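Migration inhibitory factor (Trichinella spiralis, PDB 1HFO) belongs to the macrophage migration inhibitory factor family, small alpha/beta proteins known chiefly as cytokines, and assembles from three copies of the chain. Local coordinates at residues Gly27-Lys32 against Ala77-His82; Pro1-Asn6 against Asp81-Lys86. One frame throughout, in Å; residues are numbered along the deposited sequence.

Interaction 1. Residues Gly27-Lys32 against Ala77-His82; sequences GNILSK and AKLFDH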
loop_
_atom_site.group_PDB
_atom_site.type_symbol
_atom_site.label_atom_id
_atom_site.label_comp_id
_atom_site.label_asym_id
_atom_site.label_seq_id
_atom_site.Cartn_x
_atom_site.Cartn_y
_atom_site.Cartn_z
ATOM N N GLY A 27 14.182 -6.342 -12.086
ATOM C CA GLY A 27 15.616 -6.195 -11.903
ATOM C C GLY A 27 16.297 -5.739 -13.172
ATOM O O GLY A 27 17.164 -4.865 -13.168
ATOM N N ASN A 28 15.903 -6.339 -14.281
ATOM C CA ASN A 28 16.506 -5.963 -15.534
ATOM C C ASN A 28 16.184 -4.498 -15.903
ATOM O O ASN A 28 17.089 -3.766 -16.302
ATOM C CB ASN A 28 16.100 -6.971 -16.639
ATOM C CG ASN A 28 16.602 -8.420 -16.348
ATOM O OD1 ASN A 28 17.702 -8.619 -15.821
ATOM N ND2 ASN A 28 15.794 -9.425 -16.718
ATOM N N ILE A 29 14.941 -4.028 -15.739
ATOM C CA ILE A 29 14.654 -2.634 -16.104
ATOM C C ILE A 29 15.248 -1.574 -15.175
ATOM O O ILE A 29 15.527 -0.459 -15.610
ATOM C CB ILE A 29 13.135 -2.324 -16.240
ATOM C CG1 ILE A 29 12.452 -2.383 -14.878
ATOM C CG2 ILE A 29 12.486 -3.286 -17.220
ATOM C CD1 ILE A 29 11.001 -1.940 -14.903
ATOM N N LEU A 30 15.416 -1.902 -13.896
ATOM C CA LEU A 30 15.990 -0.951 -12.948
ATOM C C LEU A 30 17.486 -1.198 -12.786
ATOM O O LEU A 30 18.174 -0.430 -12.132
ATOM C CB LEU A 30 15.305 -1.068 -11.582
ATOM C CG LEU A 30 13.820 -0.731 -11.544
ATOM C CD1 LEU A 30 13.250 -1.081 -10.186
ATOM C CD2 LEU A 30 13.629 0.757 -11.852
ATOM N N SER A 31 17.988 -2.260 -13.406
ATOM C CA SER A 31 19.408 -2.605 -13.314
ATOM C C SER A 31 19.841 -2.870 -11.876
ATOM O O SER A 31 20.880 -2.376 -11.417
ATOM C CB SER A 31 20.274 -1.499 -13.933
ATOM O OG SER A 31 20.099 -1.460 -15.342
ATOM N N LYS A 32 19.026 -3.643 -11.160
ATOM C CA LYS A 32 19.331 -4.013 -9.782
ATOM C C LYS A 32 19.479 -5.528 -9.694
ATOM O O LYS A 32 18.914 -6.258 -10.500
ATOM C CB LYS A 32 18.219 -3.564 -8.824
ATOM C CG LYS A 32 18.136 -2.052 -8.647
ATOM C CD LYS A 32 19.466 -1.504 -8.175
ATOM C CE LYS A 32 19.395 -0.000 -7.950
ATOM N NZ LYS A 32 18.567 0.328 -6.763
ATOM N N ALA A 77 5.603 0.934 -20.360
ATOM C CA ALA A 77 5.301 0.156 -21.549
ATOM C C ALA A 77 5.618 -1.308 -21.258
ATOM O O ALA A 77 4.783 -2.189 -21.458
ATOM C CB ALA A 77 6.132 0.658 -22.711
ATOM N N LYS A 78 6.821 -1.551 -20.751
ATOM C CA LYS A 78 7.270 -2.911 -20.447
ATOM C C LYS A 78 6.459 -3.618 -19.362
ATOM O O LYS A 78 6.087 -4.793 -19.506
ATOM C CB LYS A 78 8.743 -2.873 -20.051
ATOM C CG LYS A 78 9.667 -2.389 -21.157
ATOM C CD LYS A 78 11.112 -2.596 -20.771
ATOM C CE LYS A 78 12.018 -1.550 -21.401
ATOM N NZ LYS A 78 11.867 -1.492 -22.878
ATOM N N LEU A 79 6.204 -2.912 -18.258
ATOM C CA LEU A 79 5.445 -3.492 -17.165
ATOM C C LEU A 79 4.007 -3.799 -17.566
ATOM O O LEU A 79 3.461 -4.830 -17.187
ATOM C CB LEU A 79 5.454 -2.550 -15.944
ATOM C CG LEU A 79 6.658 -2.611 -14.999
ATOM C CD1 LEU A 79 7.938 -2.458 -15.786
ATOM C CD2 LEU A 79 6.543 -1.518 -13.931
ATOM N N PHE A 80 3.376 -2.900 -18.312
ATOM C CA PHE A 80 2.003 -3.143 -18.719
ATOM C C PHE A 80 1.887 -4.298 -19.701
ATOM O O PHE A 80 0.953 -5.094 -19.617
ATOM C CB PHE A 80 1.390 -1.887 -19.312
ATOM C CG PHE A 80 0.795 -0.977 -18.283
ATOM C CD1 PHE A 80 1.607 -0.191 -17.474
ATOM C CD2 PHE A 80 -0.579 -0.928 -18.104
ATOM C CE1 PHE A 80 1.044 0.644 -16.483
ATOM C CE2 PHE A 80 -1.151 -0.107 -17.129
ATOM C CZ PHE A 80 -0.324 0.683 -16.315
ATOM N N ASP A 81 2.836 -4.389 -20.620
ATOM C CA ASP A 81 2.842 -5.495 -21.576
ATOM C C ASP A 81 2.972 -6.799 -20.786
ATOM O O ASP A 81 2.224 -7.756 -20.996
ATOM C CB ASP A 81 4.010 -5.344 -22.557
ATOM C CG ASP A 81 4.312 -6.631 -23.310
ATOM O OD1 ASP A 81 3.391 -7.179 -23.955
ATOM O OD2 ASP A 81 5.475 -7.094 -23.252
ATOM N N HIS A 82 3.898 -6.814 -19.836
ATOM C CA HIS A 82 4.118 -7.990 -19.012
ATOM C C HIS A 82 2.872 -8.403 -18.225
ATOM O O HIS A 82 2.464 -9.560 -18.244
ATOM C CB HIS A 82 5.296 -7.721 -18.056
ATOM C CG HIS A 82 5.557 -8.841 -17.106
ATOM N ND1 HIS A 82 6.074 -10.052 -17.511
ATOM C CD2 HIS A 82 5.310 -8.959 -15.782
ATOM C CE1 HIS A 82 6.128 -10.870 -16.475
ATOM N NE2 HIS A 82 5.668 -10.232 -15.416
#
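Ile29, near the end of helix 18-30, reaches across to Lys78 and Leu79 of helix 69-87 and uses a different branch for each. The contact is apolar throughout, with no hydrogen bond from one segment to the other. The nearest CA atoms, those of Ile29 and Lys78, are 8.6 Å apart. The longer branch meets Leu79: CD1 of Ile29 stands 3.2 Å from CD1 of Leu79. That is shorter than methyl groups usually approach, so the value is doubtful, but the two methyls clearly face each other. Chi1 of 69° sets CG1 of Ile29 between its backbone N and carbonyl carbon and leaves CG2 beside the N, so the two methyl-bearing arms can serve separate neighbours. CG2 lies 3.9 Å from CD of Lys78, where the isoleucine and the aliphatic part of the lysine run past each other in opposite directions. The charged end of Lys78 bends at chi4 and turns to its own helix, where NZ forms a salt bridge with Asp74. The lysine thus takes part through its CD methylene, while its charge is paired with Asp74.

Backbone hydrogen bonds hold each segment in shape. In the first segment the helix closes with a Schellman motif: Lys32 N bonds to Gly27 O at 3.0 Å, and Ser31 N makes a weak bond of 3.4 Å to Asn28 O. Ser31 is the C-prime residue, and its positive phi of 60° turns the chain out of the helix. In the second segment His82 N bonds to Lys78 O at 3.0 Å, and the helix runs on.

His82 NE2 adds a polar link between the helices through Thr22 OG1, while Leu79 also touches Leu61 and Phe98 of the sheet. The antiparallel pair of helices lying on a four-stranded beta sheet is the core of the MIF fold.

Interaction 2. Residues Pro1-Asn6 against Asp81-Lys86; sequences PIFTLN and DHLNTK. Unlike the reference sequence in segment 81-86: Thr85 (reference Lys).
Phe3 is the first residue of the 1-6 segment to touch residues 81-86, where it meets Leu83. Its CG is anti to the backbone N (chi1 -177°), which carries the ring out from the strand toward the helix. CZ of Phe3 comes within 3.8 Å of CD1 of Leu83, and CE2 lies 4.2 Å from CD2 of the same leucine. Thr4 belongs to the other side of the strand, where OG1 bonds to His40 ND1 and the side chain packs on Phe58 of the third subunit. Leu5 returns to the helix side: its CD2 meets CD2 of Leu83 tip to tip at 4.0 Å. One leucine thus spreads its two methyls over two strand residues, and all three side chains are buried.

On the helix, Thr85 OG1 donates to Asp81 O at 2.9 Å, from 37° above the carbonyl plane. Thr85 N bonds to the same oxygen from the opposite face.

Phe3 and Leu5 also touch Ile96 of strand 94-100, and Leu83 touches Met94. Strand 2-7 lies between strands 38-42 and 57-63; helix 69-87 covers the face from which Phe3 and Leu5 project, beside helix 18-30, whose Ser21 and Leu25 touch His82.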
loop_
_atom_site.group_PDB
_atom_site.type_symbol
_atom_site.label_atom_id
_atom_site.label_comp_id
_atom_site.label_asym_id
_atom_site.label_seq_id
_atom_site.Cartn_x
_atom_site.Cartn_y
_atom_site.Cartn_z
ATOM N N PRO A 1 14.398 -3.195 -5.054
ATOM C CA PRO A 1 13.090 -2.773 -5.626
ATOM C C PRO A 1 11.912 -3.591 -5.133
ATOM O O PRO A 1 12.050 -4.766 -4.777
ATOM C CB PRO A 1 13.187 -2.928 -7.137
ATOM C CG PRO A 1 14.686 -2.813 -7.362
ATOM C CD PRO A 1 15.336 -3.491 -6.151
ATOM N N ILE A 2 10.737 -2.965 -5.144
ATOM C CA ILE A 2 9.532 -3.632 -4.734
ATOM C C ILE A 2 8.479 -3.341 -5.777
ATOM O O ILE A 2 8.300 -2.183 -6.191
ATOM C CB ILE A 2 8.981 -3.098 -3.377
ATOM C CG1 ILE A 2 9.963 -3.387 -2.254
ATOM C CG2 ILE A 2 7.642 -3.743 -3.048
ATOM C CD1 ILE A 2 9.507 -2.794 -0.939
ATOM N N PHE A 3 7.821 -4.394 -6.221
ATOM C CA PHE A 3 6.712 -4.237 -7.136
ATOM C C PHE A 3 5.570 -4.914 -6.422
ATOM O O PHE A 3 5.625 -6.110 -6.118
ATOM C CB PHE A 3 6.921 -4.913 -8.478
ATOM C CG PHE A 3 5.776 -4.668 -9.430
ATOM C CD1 PHE A 3 5.577 -3.407 -9.970
ATOM C CD2 PHE A 3 4.870 -5.680 -9.733
ATOM C CE1 PHE A 3 4.475 -3.145 -10.811
ATOM C CE2 PHE A 3 3.759 -5.429 -10.580
ATOM C CZ PHE A 3 3.578 -4.159 -11.108
ATOM N N THR A 4 4.530 -4.147 -6.129
ATOM C CA THR A 4 3.378 -4.677 -5.430
ATOM C C THR A 4 2.121 -4.328 -6.233
ATOM O O THR A 4 1.975 -3.198 -6.706
ATOM C CB THR A 4 3.338 -4.099 -3.982
ATOM O OG1 THR A 4 2.116 -4.462 -3.337
ATOM C CG2 THR A 4 3.503 -2.604 -3.999
ATOM N N LEU A 5 1.243 -5.312 -6.387
ATOM C CA LEU A 5 0.019 -5.162 -7.175
ATOM C C LEU A 5 -1.209 -5.711 -6.475
ATOM O O LEU A 5 -1.170 -6.760 -5.819
ATOM C CB LEU A 5 0.194 -5.882 -8.511
ATOM C CG LEU A 5 -0.864 -5.697 -9.600
ATOM C CD1 LEU A 5 -0.730 -4.296 -10.160
ATOM C CD2 LEU A 5 -0.643 -6.735 -10.728
ATOM N N ASN A 6 -2.314 -4.989 -6.627
ATOM C CA ASN A 6 -3.583 -5.407 -6.069
ATOM C C ASN A 6 -4.501 -5.636 -7.267
ATOM O O ASN A 6 -4.565 -4.812 -8.183
ATOM C CB ASN A 6 -4.147 -4.319 -5.159
ATOM C CG ASN A 6 -3.198 -3.974 -4.038
ATOM O OD1 ASN A 6 -2.421 -3.016 -4.130
ATOM N ND2 ASN A 6 -3.226 -4.776 -2.981
ATOM N N ASP A 81 2.836 -4.389 -20.620
ATOM C CA ASP A 81 2.842 -5.495 -21.576
ATOM C C ASP A 81 2.972 -6.799 -20.786
ATOM O O ASP A 81 2.224 -7.756 -20.996
ATOM C CB ASP A 81 4.010 -5.344 -22.557
ATOM C CG ASP A 81 4.312 -6.631 -23.310
ATOM O OD1 ASP A 81 3.391 -7.179 -23.955
ATOM O OD2 ASP A 81 5.475 -7.094 -23.252
ATOM N N HIS A 82 3.898 -6.814 -19.836
ATOM C CA HIS A 82 4.118 -7.990 -19.012
ATOM C C HIS A 82 2.872 -8.403 -18.225
ATOM O O HIS A 82 2.464 -9.560 -18.244
ATOM C CB HIS A 82 5.296 -7.721 -18.056
ATOM C CG HIS A 82 5.557 -8.841 -17.106
ATOM N ND1 HIS A 82 6.074 -10.052 -17.511
ATOM C CD2 HIS A 82 5.310 -8.959 -15.782
ATOM C CE1 HIS A 82 6.128 -10.870 -16.475
ATOM N NE2 HIS A 82 5.668 -10.232 -15.416
ATOM N N LEU A 83 2.250 -7.454 -17.523
ATOM C CA LEU A 83 1.066 -7.773 -16.746
ATOM C C LEU A 83 -0.136 -8.216 -17.614
ATOM O O LEU A 83 -0.873 -9.131 -17.248
ATOM C CB LEU A 83 0.702 -6.561 -15.874
ATOM C CG LEU A 83 1.805 -6.213 -14.855
ATOM C CD1 LEU A 83 1.498 -4.865 -14.199
ATOM C CD2 LEU A 83 1.894 -7.302 -13.791
ATOM N N ASN A 84 -0.333 -7.548 -18.744
ATOM C CA ASN A 84 -1.420 -7.907 -19.651
ATOM C C ASN A 84 -1.198 -9.350 -20.134
ATOM O O ASN A 84 -2.122 -10.154 -20.182
ATOM C CB ASN A 84 -1.424 -6.940 -20.842
ATOM C CG ASN A 84 -2.440 -7.316 -21.896
ATOM O OD1 ASN A 84 -2.113 -7.395 -23.081
ATOM N ND2 ASN A 84 -3.676 -7.550 -21.474
ATOM N N THR A 85 0.046 -9.680 -20.460
ATOM C CA THR A 85 0.368 -11.025 -20.932
ATOM C C THR A 85 0.203 -12.130 -19.889
ATOM O O THR A 85 -0.305 -13.208 -20.194
ATOM C CB THR A 85 1.808 -11.071 -21.476
ATOM O OG1 THR A 85 1.924 -10.177 -22.592
ATOM C CG2 THR A 85 2.184 -12.490 -21.912
ATOM N N LYS A 86 0.622 -11.869 -18.650
ATOM C CA LYS A 86 0.549 -12.878 -17.596
ATOM C C LYS A 86 -0.764 -13.001 -16.840
ATOM O O LYS A 86 -1.134 -14.092 -16.394
ATOM C CB LYS A 86 1.666 -12.641 -16.574
ATOM C CG LYS A 86 3.064 -12.735 -17.132
ATOM C CD LYS A 86 3.391 -14.138 -17.650
ATOM C CE LYS A 86 4.784 -14.151 -18.265
ATOM N NZ LYS A 86 5.116 -15.503 -18.825
#

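Overall arrangement
Helix 69-87 serves both contacts, whose centres are about 9 Å apart and whose second segments share Asp81 and His82. Interaction 1 joins it to helix 18-30 and is only partly buried, so a lysine chain with its charged tip turned aside can take part. Interaction 2 joins it to strand 2-7 about 4 Å from the centre of the chain, and an aromatic ring and two leucines make up the contact. The layers meet directly: CD2 of Leu79 lies 4.1 Å from CE1 of Phe3, and Leu30 CD1 packs on Pro1 CB at 3.6 Å. Helix-on-helix and helix-on-strand packing are thus joined through Leu79 and Phe3, with interaction 1 nearer the surface.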